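Local coordinates for periplasmic binding protein/LacI transcriptional regulator (Burkholderia multivorans, PDB 4YLE) that probably binds a simple sugar in the periplasm and delivers it to an ABC transporter for uptake, at residues Asp155-Lys160 with Tyr252-Asp257; Pro264-Lys267 with Ala273-Asp276; Arg83-Met88 with Lys104-Val109; Ala79-Ile84 with Ile96-Ala101; Ala216-Tyr221 with Ser240-Ala245. One frame throughout, in Å; residues are numbered along the deposited sequence.

Interaction 1: residues Asp155-Lys160 with Tyr252-Asp257; sequences DYLAKK and YVVGYD
Tyr252 reaches across from its strand to Leu157 and Lys160, and most of its side chain from CB outward finds an apolar neighbour there. CB starts against Leu157, whose CD1 lies 3.6 Å from Tyr252 CB. The same methyl then slips past the near end of the ring, 3.9 Å from Tyr252 CG. Farther out Lys160 takes over: its CB sits 3.9 Å from Tyr252 CE2, and its CD passes 3.7 Å from Tyr252 CZ. The two side chains cross at about a right angle; a bend at chi2 (-134°) brings the lysine CD obliquely to the tyrosine tip. The pairing belongs to the lobe built on the four-stranded parallel sheet, an alpha/beta layer of the periplasmic binding protein fold, where the 155-160 part of helix 146-160 runs antiparallel (170°) to strand 252-254, an outermost strand. Leucine and valine suit the inner side: Leu157 CB meets Val254 CG1 at 4.2 Å, and both residues also lean on Leu228 of the next strand. Tyrosine and lysine suit the boundary, each pairing an apolar stem with a polar end. Tyr252 OH closes to 3.5 Å of Lys160 CD, while a water lies in the plane of the ring 2.6 Å from Tyr252 OH; a bridge from this water to Lys160 O is doubtful, its distance being improbably short.

Interaction 2: residues Pro264-Lys267 with Ala273-Asp276; sequences PMLK and ATAD
In the helix-to-strand connection that follows strand 252-254, the short helix 263-268 drops Leu266 onto Ala273 and Thr274, where the chain enters strand 274-276. The two leucine branches divide the work. CD2 rests on backbone, 3.9 Å from Ala273 N, and CD1 meets the methyl of the threonine, 4.1 Å from Thr274 CG2. These two side chains cross at about a right angle. The small Ala273 directs its own methyl away from the helix, where it touches Tyr156 and Leu313, and so leaves its main chain for the leucine to lie on. The two branches of Thr274 have separate roles. With OG1 opposite the backbone N (chi1 -174°), CG2 is held between N and the carbonyl carbon and turned to Leu266, whereas the hydroxyl is hydrogen-bonded to Asp232 OD1 and Asn258 N. Val314 of the neighbouring strand touches both Leu266 and Thr274, extending the apolar patch. No hydrogen bond crosses between 264-267 and 273-276. The helix is therefore seated here by dispersion and by exclusion of water, and the polar half of the threonine is committed to a separate network that would hold chi1 and with it the place of the methyl.

Interaction 3: residues Arg83-Met88 with Lys104-Val109; sequences RIVEQM and KALVPV
Asp102 OD1 accepts hydrogen bonds from two successive backbone amides, Lys104 N and Ala105 N, and the turn held in this way carries Leu106 and Val109 up against Val85 and Glu86. The first of those bonds has the form of an Asx turn. A type I beta turn from Lys104 to Val107 overlaps it, closed by Val107 N to Lys104 O at 3.1 Å, and leads the chain into helix 107-115. This helix and helix 78-90 are neighbours in the alpha layer flanking the seven-stranded sheet, and their side chains meet beyond the turn. Val109 is the main projection from its side. Its CG2 lies opposite the backbone N, since chi1 is 69°, and touches two residues of the other helix, 3.7 Å from Val85 CG1 and 3.5 Å from Glu86 CG. Its second branch, CG1, stays 4.0 Å from Val85 CB, so the two valines interlock obliquely through both arms of Val109. Leu106 enters more lightly, with CD1 4.3 Å from Val85 CG2. A beta-branched valine suits the buried position at 85, its two branches letting it meet Val109 and also touch Val38 of the sheet. Glutamate suits the partly exposed margin, because its methylene CG can face Val109 while the chain runs on, extended, to the carboxylate. The contact between 83-88 and 104-109 is thus apolar: directional bonding shapes the turn, and close-fitting branched side chains do the joining.

Interaction 4: residues Ala79-Ile84 with Ile96-Ala101; sequences ANQIRI and IVLAPA
Gln81 makes the tight half of this contact with a single amide, which grips the loop after strand 95-98 at two points. Gln81 OE1 accepts from Ala101 N at 2.7 Å, a fairly straight bond (157°) with the donor tilted 20° from the carbonyl plane. Its other end, Gln81 NE2, donates to Ala99 O at 2.8 Å and also to Met39 O at the end of the adjacent strand 34-39. With chi1 at -163° and the chain extended beyond CG, the amide is carried from helix 78-90 straight to the strand ends. Leu98 CD1 packs 3.9 Å from Gln81 CD, and Ala101 CB lies 3.5 Å from Gln81 OE1; the small Ala101 side chain suits this close approach. Looser is the outward side of the helix, where Arg83 NH2 gives Asn80 OD1 only a weak bond within the helix itself, taking no part across the contact. Glutamine suits the buried site because it offers donor and acceptor without charge. Its bonds satisfy main-chain groups at the C-terminal end of the parallel strands, where the side chain of Ala99 is about 7 Å from the unidentified bound ligand, and would hold amide and loop in shape.

Interaction 5: residues Ala216-Tyr221 with Ser240-Ala245; sequences AMLNEY and SAVRAA
Leu218 turns its CG away from the carbonyl carbon (chi1 -67°), and chi2 of 161° then extends CD1 toward Ala241 and Val242; on the facing helix, Val242, with CG1 anti to the backbone N (chi1 170°), leaves CG2 anti to the carbonyl carbon and near the same methyl. The two helices, 207-220 and 232-244, are successive crossovers of the beta-alpha-beta repeat in the lobe with the four-stranded parallel sheet: the first leads from strand 196-202 to strand 226-229, the second from there to strand 252-254. They lie beside each other on the sheet, with Met217 and Val242 both touching Leu227 beneath them. One leucine branch makes all the close contacts between 216-221 and 240-245. Its CD1 stands 4.0 Å from Ala241 CB and 4.1 Å from Val242 CG2, and reaches Ala245 CB, just past the end of the helix, 4.3 Å away. Residues 241 and 245 are one turn apart, so their methyls fall on the same flank of the helix. Alanines there expose the backbone to the long leucine, whereas valine is bulkier and fills the side nearer the sheet. Leu224 and Val251, in the loops entering the two strands, also touch Leu218 and continue the apolar cover. Even so, the nearest atom to Leu218 CD1 across the contact belongs to the main chain: Ala241 O, 3.7 Å from it.

Overall arrangement
From the N terminus, helix 78-90 opens two overlapping loops: interaction 4 closes the first on the end of strand 95-98, and interaction 3, sharing Arg83 and Ile84, closes the second on the start of helix 107-115. Leu106 packs on Gln81 between them. Interaction 1 spans from helix 146-160 to strand 252-254 in the other lobe, and interaction 5, joining two helices, is nested inside that loop; Val242 and Val253 touch where they meet. Interaction 2 follows in series, its 273-276 segment probably hydrogen-bonded through backbone to Gly255 and Asp257. Interactions 3 and 4 thus belong to the seven-stranded lobe and 1 and 5 to the four-stranded one, while strand 274-276 of interaction 2 joins the seven-stranded sheet.

Interaction 1: residues Asp155-Lys160 with Tyr252-Asp257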
# COMPACT_ATOMS: atom_id res chain seq x y z
N ASP A 155 3.67 14.18 -11.14
CA ASP A 155 4.27 15.46 -11.51
C ASP A 155 5.63 15.30 -12.17
O ASP A 155 5.94 16.03 -13.12
CB ASP A 155 4.44 16.39 -10.28
CG ASP A 155 3.13 17.02 -9.83
OD1 ASP A 155 2.15 17.01 -10.61
OD2 ASP A 155 3.09 17.54 -8.70
N TYR A 156 6.46 14.41 -11.66
CA TYR A 156 7.76 14.18 -12.27
C TYR A 156 7.60 13.66 -13.70
O TYR A 156 8.25 14.15 -14.63
CB TYR A 156 8.58 13.20 -11.43
CG TYR A 156 10.02 13.13 -11.86
CD1 TYR A 156 10.91 14.16 -11.58
CD2 TYR A 156 10.49 12.04 -12.55
CE1 TYR A 156 12.24 14.09 -11.98
CE2 TYR A 156 11.81 11.97 -12.96
CZ TYR A 156 12.68 12.98 -12.67
OH TYR A 156 14.00 12.90 -13.10
N LEU A 157 6.72 12.68 -13.88
CA LEU A 157 6.40 12.19 -15.21
C LEU A 157 5.90 13.30 -16.12
O LEU A 157 6.31 13.37 -17.29
CB LEU A 157 5.33 11.11 -15.13
CG LEU A 157 4.79 10.56 -16.45
CD1 LEU A 157 5.88 9.91 -17.33
CD2 LEU A 157 3.67 9.57 -16.13
N ALA A 158 5.03 14.15 -15.62
CA ALA A 158 4.46 15.22 -16.46
C ALA A 158 5.54 16.09 -17.07
O ALA A 158 5.39 16.56 -18.20
CB ALA A 158 3.51 16.08 -15.65
N LYS A 159 6.64 16.30 -16.35
CA LYS A 159 7.73 17.14 -16.86
C LYS A 159 8.33 16.54 -18.14
O LYS A 159 8.89 17.27 -18.97
CB LYS A 159 8.83 17.31 -15.82
CG LYS A 159 8.39 17.74 -14.44
CD LYS A 159 7.38 18.87 -14.47
CE LYS A 159 6.71 19.04 -13.10
NZ LYS A 159 5.22 19.15 -13.22
N LYS A 160 8.21 15.21 -18.27
CA LYS A 160 8.85 14.47 -19.36
C LYS A 160 7.91 14.28 -20.54
O LYS A 160 8.36 13.95 -21.64
CB LYS A 160 9.34 13.11 -18.84
CG LYS A 160 10.52 13.24 -17.89
CD LYS A 160 11.62 12.25 -18.21
CE LYS A 160 12.98 12.71 -17.70
NZ LYS A 160 14.03 11.73 -18.06
N TYR A 252 7.06 5.65 -20.93
CA TYR A 252 7.51 5.80 -19.56
C TYR A 252 6.70 4.92 -18.63
O TYR A 252 5.50 4.71 -18.83
CB TYR A 252 7.42 7.25 -19.11
CG TYR A 252 8.46 8.16 -19.72
CD1 TYR A 252 9.79 8.03 -19.37
CD2 TYR A 252 8.11 9.17 -20.61
CE1 TYR A 252 10.76 8.87 -19.88
CE2 TYR A 252 9.08 10.01 -21.15
CZ TYR A 252 10.40 9.85 -20.77
OH TYR A 252 11.38 10.68 -21.30
N VAL A 253 7.37 4.43 -17.59
CA VAL A 253 6.70 3.72 -16.49
C VAL A 253 7.06 4.36 -15.15
O VAL A 253 8.23 4.61 -14.86
CB VAL A 253 7.10 2.23 -16.45
CG1 VAL A 253 6.48 1.53 -15.27
CG2 VAL A 253 6.75 1.54 -17.73
N VAL A 254 6.03 4.65 -14.34
CA VAL A 254 6.25 5.04 -12.95
C VAL A 254 5.53 4.07 -12.04
O VAL A 254 4.54 3.47 -12.42
CB VAL A 254 5.81 6.47 -12.67
CG1 VAL A 254 6.68 7.47 -13.49
CG2 VAL A 254 4.31 6.65 -12.93
N GLY A 255 6.04 3.95 -10.81
CA GLY A 255 5.46 3.08 -9.81
C GLY A 255 5.36 3.76 -8.48
O GLY A 255 5.24 4.99 -8.40
N TYR A 256 5.39 2.95 -7.44
CA TYR A 256 5.17 3.40 -6.07
C TYR A 256 5.61 2.27 -5.15
O TYR A 256 5.13 1.15 -5.32
CB TYR A 256 3.69 3.71 -5.86
CG TYR A 256 3.31 4.65 -4.75
CD1 TYR A 256 3.11 5.98 -5.02
CD2 TYR A 256 3.06 4.19 -3.46
CE1 TYR A 256 2.71 6.86 -4.04
CE2 TYR A 256 2.63 5.09 -2.47
CZ TYR A 256 2.48 6.41 -2.80
OH TYR A 256 2.06 7.26 -1.81
N ASP A 257 6.49 2.57 -4.19
CA ASP A 257 6.95 1.69 -3.07
C ASP A 257 8.45 1.76 -2.87
O ASP A 257 8.94 1.51 -1.76
CB ASP A 257 6.58 0.20 -3.21
CG ASP A 257 5.10 -0.09 -2.95
OD1 ASP A 257 4.41 0.79 -2.41
OD2 ASP A 257 4.63 -1.20 -3.31
O HOH W 1 10.13 12.62 -22.60

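Interaction 2: residues Pro264-Lys267 with Ala273-Asp276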
# COMPACT_ATOMS: atom_id res chain seq x y z
N PRO A 264 17.45 -1.31 -10.00
CA PRO A 264 18.18 -1.43 -11.26
C PRO A 264 17.41 -0.80 -12.42
O PRO A 264 17.99 -0.32 -13.39
CB PRO A 264 18.33 -2.93 -11.46
CG PRO A 264 18.07 -3.53 -10.12
CD PRO A 264 17.11 -2.63 -9.44
N MSE A 265 16.08 -0.80 -12.31
CA MSE A 265 15.25 -0.26 -13.36
C MSE A 265 15.26 1.27 -13.38
O MSE A 265 15.23 1.86 -14.46
CB MSE A 265 13.83 -0.80 -13.22
CG MSE A 265 13.82 -2.31 -13.26
SE MSE A 265 12.02 -3.00 -13.34
CE MSE A 265 12.39 -4.90 -12.98
N LEU A 266 15.30 1.92 -12.22
CA LEU A 266 15.55 3.36 -12.17
C LEU A 266 16.92 3.68 -12.77
O LEU A 266 17.06 4.64 -13.51
CB LEU A 266 15.50 3.91 -10.74
CG LEU A 266 14.18 3.86 -9.95
CD1 LEU A 266 14.34 4.28 -8.48
CD2 LEU A 266 13.14 4.75 -10.60
N LYS A 267 17.92 2.87 -12.45
CA LYS A 267 19.29 3.13 -12.90
C LYS A 267 19.45 3.00 -14.40
O LYS A 267 20.14 3.82 -15.00
CB LYS A 267 20.27 2.19 -12.19
N ALA A 273 10.27 6.82 -12.27
CA ALA A 273 10.13 7.28 -10.89
C ALA A 273 9.30 6.32 -10.09
O ALA A 273 8.50 5.57 -10.63
CB ALA A 273 9.49 8.65 -10.86
N THR A 274 9.51 6.36 -8.78
CA THR A 274 8.68 5.65 -7.83
C THR A 274 8.57 6.54 -6.60
O THR A 274 8.90 7.72 -6.68
CB THR A 274 9.27 4.28 -7.49
OG1 THR A 274 8.36 3.55 -6.65
CG2 THR A 274 10.62 4.39 -6.79
N ALA A 275 8.10 6.01 -5.47
CA ALA A 275 7.98 6.82 -4.26
C ALA A 275 8.25 5.93 -3.09
O ALA A 275 7.87 4.75 -3.10
CB ALA A 275 6.61 7.46 -4.13
N ASP A 276 8.90 6.49 -2.07
CA ASP A 276 9.12 5.73 -0.85
C ASP A 276 8.07 6.19 0.15
O ASP A 276 7.98 7.36 0.47
CB ASP A 276 10.53 5.93 -0.31
CG ASP A 276 10.97 4.79 0.60
OD1 ASP A 276 10.11 4.20 1.27
OD2 ASP A 276 12.18 4.49 0.65

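Interaction 3: residues Arg83-Met88 with Lys104-Val109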
# COMPACT_ATOMS: atom_id res chain seq x y z
N ARG A 83 -9.03 -14.56 8.53
CA ARG A 83 -8.76 -15.72 9.35
C ARG A 83 -7.60 -15.45 10.30
O ARG A 83 -7.64 -15.84 11.47
CB ARG A 83 -8.48 -16.95 8.49
CG ARG A 83 -9.74 -17.56 7.89
CD ARG A 83 -9.52 -18.99 7.42
NE ARG A 83 -8.44 -19.08 6.44
CZ ARG A 83 -8.59 -18.93 5.12
NH1 ARG A 83 -9.77 -18.67 4.59
NH2 ARG A 83 -7.53 -19.03 4.32
N ILE A 84 -6.58 -14.76 9.80
CA ILE A 84 -5.43 -14.46 10.62
C ILE A 84 -5.84 -13.59 11.80
O ILE A 84 -5.44 -13.86 12.94
CB ILE A 84 -4.36 -13.77 9.79
CG1 ILE A 84 -3.75 -14.80 8.84
CG2 ILE A 84 -3.26 -13.19 10.67
CD1 ILE A 84 -2.94 -14.23 7.73
N VAL A 85 -6.65 -12.57 11.55
CA VAL A 85 -7.08 -11.69 12.63
C VAL A 85 -7.91 -12.49 13.65
O VAL A 85 -7.69 -12.35 14.85
CB VAL A 85 -7.88 -10.49 12.10
CG1 VAL A 85 -8.29 -9.57 13.24
CG2 VAL A 85 -7.03 -9.70 11.08
N GLU A 86 -8.82 -13.35 13.19
CA GLU A 86 -9.58 -14.19 14.11
C GLU A 86 -8.67 -15.06 14.97
O GLU A 86 -8.89 -15.21 16.18
CB GLU A 86 -10.59 -15.05 13.34
CG GLU A 86 -11.64 -14.17 12.67
CD GLU A 86 -12.86 -14.91 12.17
OE1 GLU A 86 -12.71 -15.92 11.45
OE2 GLU A 86 -13.98 -14.44 12.48
N GLN A 87 -7.60 -15.59 14.37
CA GLN A 87 -6.63 -16.41 15.08
C GLN A 87 -5.84 -15.56 16.09
O GLN A 87 -5.41 -16.05 17.14
CB GLN A 87 -5.71 -17.08 14.06
CG GLN A 87 -4.42 -17.71 14.59
CD GLN A 87 -3.42 -17.97 13.46
OE1 GLN A 87 -3.81 -18.19 12.30
NE2 GLN A 87 -2.13 -17.91 13.78
N MSE A 88 -5.66 -14.28 15.78
CA MSE A 88 -5.01 -13.37 16.71
C MSE A 88 -5.93 -13.07 17.90
O MSE A 88 -5.47 -12.83 19.01
CB MSE A 88 -4.61 -12.06 16.01
CG MSE A 88 -3.48 -12.21 15.00
SE MSE A 88 -1.84 -13.04 15.69
CE MSE A 88 -2.03 -14.86 14.97
N LYS A 104 -13.25 -2.34 3.29
CA LYS A 104 -14.56 -2.62 3.91
C LYS A 104 -14.64 -3.98 4.59
O LYS A 104 -15.25 -4.13 5.67
CB LYS A 104 -15.67 -2.52 2.86
CG LYS A 104 -15.88 -1.13 2.31
CD LYS A 104 -17.23 -1.04 1.59
CE LYS A 104 -17.23 -0.04 0.46
NZ LYS A 104 -16.41 -0.51 -0.69
N ALA A 105 -14.07 -4.98 3.94
CA ALA A 105 -14.32 -6.37 4.32
C ALA A 105 -13.64 -6.76 5.63
O ALA A 105 -14.07 -7.71 6.27
CB ALA A 105 -13.88 -7.30 3.22
N LEU A 106 -12.57 -6.06 6.00
CA LEU A 106 -11.89 -6.36 7.25
C LEU A 106 -12.57 -5.70 8.45
O LEU A 106 -12.18 -5.94 9.58
CB LEU A 106 -10.41 -5.92 7.19
CG LEU A 106 -9.41 -7.00 6.74
CD1 LEU A 106 -9.26 -8.10 7.78
CD2 LEU A 106 -9.83 -7.60 5.41
N VAL A 107 -13.59 -4.87 8.24
CA VAL A 107 -14.12 -4.10 9.37
C VAL A 107 -14.82 -4.99 10.38
O VAL A 107 -14.69 -4.76 11.59
CB VAL A 107 -15.08 -2.99 8.92
CG1 VAL A 107 -15.71 -2.28 10.13
CG2 VAL A 107 -14.32 -1.98 8.07
N PRO A 108 -15.58 -6.00 9.93
CA PRO A 108 -16.28 -6.82 10.94
C PRO A 108 -15.35 -7.50 11.96
O PRO A 108 -15.65 -7.53 13.16
CB PRO A 108 -17.01 -7.87 10.08
CG PRO A 108 -17.30 -7.15 8.81
CD PRO A 108 -16.03 -6.33 8.56
N VAL A 109 -14.22 -8.01 11.49
CA VAL A 109 -13.34 -8.74 12.39
C VAL A 109 -12.56 -7.75 13.26
O VAL A 109 -12.19 -8.06 14.39
CB VAL A 109 -12.39 -9.69 11.61
CG1 VAL A 109 -11.35 -8.90 10.80
CG2 VAL A 109 -11.71 -10.67 12.57

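Interaction 4: residues Ala79-Ile84 with Ile96-Ala101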
# COMPACT_ATOMS: atom_id res chain seq x y z
N ALA A 79 -10.00 -13.29 2.48
CA ALA A 79 -10.56 -14.34 3.34
C ALA A 79 -9.54 -14.81 4.40
O ALA A 79 -9.84 -14.89 5.61
CB ALA A 79 -11.04 -15.53 2.50
N ASN A 80 -8.33 -15.10 3.94
CA ASN A 80 -7.28 -15.56 4.83
C ASN A 80 -6.80 -14.46 5.78
O ASN A 80 -6.38 -14.75 6.90
CB ASN A 80 -6.08 -16.08 4.06
CG ASN A 80 -5.16 -16.90 4.95
OD1 ASN A 80 -5.63 -17.71 5.76
ND2 ASN A 80 -3.86 -16.69 4.82
N GLN A 81 -6.81 -13.21 5.33
CA GLN A 81 -6.38 -12.16 6.24
C GLN A 81 -7.36 -12.12 7.38
O GLN A 81 -6.96 -12.01 8.53
CB GLN A 81 -6.29 -10.81 5.56
CG GLN A 81 -5.46 -9.82 6.40
CD GLN A 81 -5.36 -8.46 5.78
OE1 GLN A 81 -6.38 -7.85 5.47
NE2 GLN A 81 -4.13 -7.96 5.59
N ILE A 82 -8.65 -12.26 7.07
CA ILE A 82 -9.67 -12.25 8.12
C ILE A 82 -9.41 -13.40 9.07
O ILE A 82 -9.54 -13.24 10.29
CB ILE A 82 -11.10 -12.33 7.52
CG1 ILE A 82 -11.43 -11.00 6.83
CG2 ILE A 82 -12.15 -12.61 8.62
CD1 ILE A 82 -12.71 -10.98 6.02
N ARG A 83 -9.03 -14.56 8.53
CA ARG A 83 -8.76 -15.72 9.35
C ARG A 83 -7.60 -15.45 10.30
O ARG A 83 -7.64 -15.84 11.47
CB ARG A 83 -8.48 -16.95 8.49
CG ARG A 83 -9.74 -17.56 7.89
CD ARG A 83 -9.52 -18.99 7.42
NE ARG A 83 -8.44 -19.08 6.44
CZ ARG A 83 -8.59 -18.93 5.12
NH1 ARG A 83 -9.77 -18.67 4.59
NH2 ARG A 83 -7.53 -19.03 4.32
N ILE A 84 -6.58 -14.76 9.80
CA ILE A 84 -5.43 -14.46 10.62
C ILE A 84 -5.84 -13.59 11.80
O ILE A 84 -5.44 -13.86 12.94
CB ILE A 84 -4.36 -13.77 9.79
CG1 ILE A 84 -3.75 -14.80 8.84
CG2 ILE A 84 -3.26 -13.19 10.67
CD1 ILE A 84 -2.94 -14.23 7.73
N ILE A 96 -3.45 -5.33 17.80
CA ILE A 96 -3.33 -5.76 16.42
C ILE A 96 -3.08 -4.55 15.55
O ILE A 96 -3.82 -3.57 15.61
CB ILE A 96 -4.60 -6.47 15.91
CG1 ILE A 96 -4.80 -7.79 16.63
CG2 ILE A 96 -4.49 -6.72 14.40
CD1 ILE A 96 -6.16 -8.42 16.37
N VAL A 97 -2.02 -4.63 14.75
CA VAL A 97 -1.65 -3.59 13.82
C VAL A 97 -1.93 -4.17 12.44
O VAL A 97 -1.27 -5.13 12.05
CB VAL A 97 -0.18 -3.20 13.95
CG1 VAL A 97 0.17 -2.13 12.96
CG2 VAL A 97 0.12 -2.70 15.40
N LEU A 98 -2.92 -3.63 11.74
CA LEU A 98 -3.46 -4.27 10.56
C LEU A 98 -3.29 -3.39 9.32
O LEU A 98 -3.66 -2.22 9.35
CB LEU A 98 -4.94 -4.58 10.77
CG LEU A 98 -5.72 -5.10 9.56
CD1 LEU A 98 -5.23 -6.48 9.17
CD2 LEU A 98 -7.22 -5.09 9.87
N ALA A 99 -2.71 -3.98 8.26
CA ALA A 99 -2.70 -3.40 6.89
C ALA A 99 -3.75 -4.15 6.06
O ALA A 99 -3.46 -5.21 5.52
CB ALA A 99 -1.32 -3.53 6.24
N PRO A 100 -4.98 -3.61 5.97
CA PRO A 100 -6.08 -4.46 5.49
C PRO A 100 -6.10 -4.68 3.98
O PRO A 100 -5.81 -3.74 3.22
CB PRO A 100 -7.33 -3.70 5.96
CG PRO A 100 -6.91 -2.31 6.12
CD PRO A 100 -5.46 -2.33 6.51
N ALA A 101 -6.42 -5.90 3.57
CA ALA A 101 -6.43 -6.26 2.15
C ALA A 101 -7.63 -5.67 1.41
O ALA A 101 -7.62 -5.56 0.17
CB ALA A 101 -6.42 -7.77 2.00

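Interaction 5: residues Ala216-Tyr221 with Ser240-Ala245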
# COMPACT_ATOMS: atom_id res chain seq x y z
N ALA A 216 -2.55 -4.92 -22.56
CA ALA A 216 -3.81 -4.56 -23.18
C ALA A 216 -3.81 -3.08 -23.53
O ALA A 216 -4.26 -2.71 -24.61
CB ALA A 216 -4.98 -4.89 -22.27
N MSE A 217 -3.31 -2.23 -22.63
CA MSE A 217 -3.35 -0.79 -22.87
C MSE A 217 -2.44 -0.40 -24.05
O MSE A 217 -2.81 0.42 -24.87
CB MSE A 217 -2.93 -0.03 -21.61
CG MSE A 217 -3.98 -0.04 -20.60
SE MSE A 217 -3.25 0.83 -19.00
CE MSE A 217 -4.94 0.75 -17.98
N LEU A 218 -1.24 -0.99 -24.10
CA LEU A 218 -0.33 -0.76 -25.21
C LEU A 218 -0.95 -1.23 -26.53
O LEU A 218 -0.80 -0.57 -27.57
CB LEU A 218 1.01 -1.48 -24.97
CG LEU A 218 1.80 -0.88 -23.81
CD1 LEU A 218 2.84 -1.89 -23.33
CD2 LEU A 218 2.47 0.42 -24.18
N ASN A 219 -1.63 -2.36 -26.49
CA ASN A 219 -2.31 -2.83 -27.70
C ASN A 219 -3.45 -1.90 -28.09
O ASN A 219 -3.66 -1.64 -29.28
CB ASN A 219 -2.84 -4.26 -27.53
CG ASN A 219 -1.74 -5.30 -27.56
OD1 ASN A 219 -0.79 -5.19 -28.33
ND2 ASN A 219 -1.87 -6.34 -26.75
N GLU A 220 -4.21 -1.43 -27.11
CA GLU A 220 -5.38 -0.57 -27.39
C GLU A 220 -4.97 0.81 -27.90
O GLU A 220 -5.67 1.40 -28.74
CB GLU A 220 -6.25 -0.42 -26.12
CG GLU A 220 -7.61 0.24 -26.41
CD GLU A 220 -8.51 0.32 -25.17
OE1 GLU A 220 -8.15 -0.23 -24.11
OE2 GLU A 220 -9.59 0.92 -25.26
N TYR A 221 -3.85 1.32 -27.36
CA TYR A 221 -3.37 2.65 -27.66
C TYR A 221 -1.96 2.64 -28.23
O TYR A 221 -0.97 2.74 -27.52
CB TYR A 221 -3.44 3.50 -26.38
CG TYR A 221 -4.87 3.66 -25.96
CD1 TYR A 221 -5.70 4.54 -26.63
CD2 TYR A 221 -5.41 2.91 -24.91
CE1 TYR A 221 -7.01 4.68 -26.28
CE2 TYR A 221 -6.74 3.05 -24.55
CZ TYR A 221 -7.52 3.93 -25.25
OH TYR A 221 -8.84 4.07 -24.91
N SER A 240 7.86 -5.19 -18.27
CA SER A 240 7.84 -6.37 -19.14
C SER A 240 6.94 -6.20 -20.36
O SER A 240 7.27 -6.66 -21.46
CB SER A 240 7.38 -7.60 -18.36
OG SER A 240 8.33 -7.93 -17.37
N ALA A 241 5.79 -5.57 -20.17
CA ALA A 241 4.86 -5.40 -21.28
C ALA A 241 5.43 -4.43 -22.31
O ALA A 241 5.29 -4.64 -23.52
CB ALA A 241 3.48 -4.92 -20.76
N VAL A 242 6.05 -3.35 -21.83
CA VAL A 242 6.65 -2.36 -22.70
C VAL A 242 7.75 -3.01 -23.53
O VAL A 242 7.78 -2.84 -24.73
CB VAL A 242 7.19 -1.15 -21.89
CG1 VAL A 242 8.02 -0.23 -22.74
CG2 VAL A 242 6.03 -0.36 -21.30
N ARG A 243 8.64 -3.76 -22.87
CA ARG A 243 9.69 -4.51 -23.59
C ARG A 243 9.09 -5.45 -24.65
O ARG A 243 9.55 -5.49 -25.79
CB ARG A 243 10.53 -5.30 -22.60
CG ARG A 243 11.71 -6.09 -23.27
CD ARG A 243 12.29 -7.17 -22.35
NE ARG A 243 13.57 -7.75 -22.81
CZ ARG A 243 13.70 -8.90 -23.49
NH1 ARG A 243 12.64 -9.62 -23.83
NH2 ARG A 243 14.91 -9.34 -23.83
N ALA A 244 8.05 -6.19 -24.29
CA ALA A 244 7.47 -7.17 -25.20
C ALA A 244 6.84 -6.49 -26.43
O ALA A 244 6.73 -7.11 -27.51
CB ALA A 244 6.45 -8.01 -24.47
N ALA A 245 6.44 -5.23 -26.27
CA ALA A 245 5.89 -4.45 -27.37
C ALA A 245 6.95 -3.69 -28.16
O ALA A 245 6.63 -2.95 -29.09
CB ALA A 245 4.86 -3.47 -26.84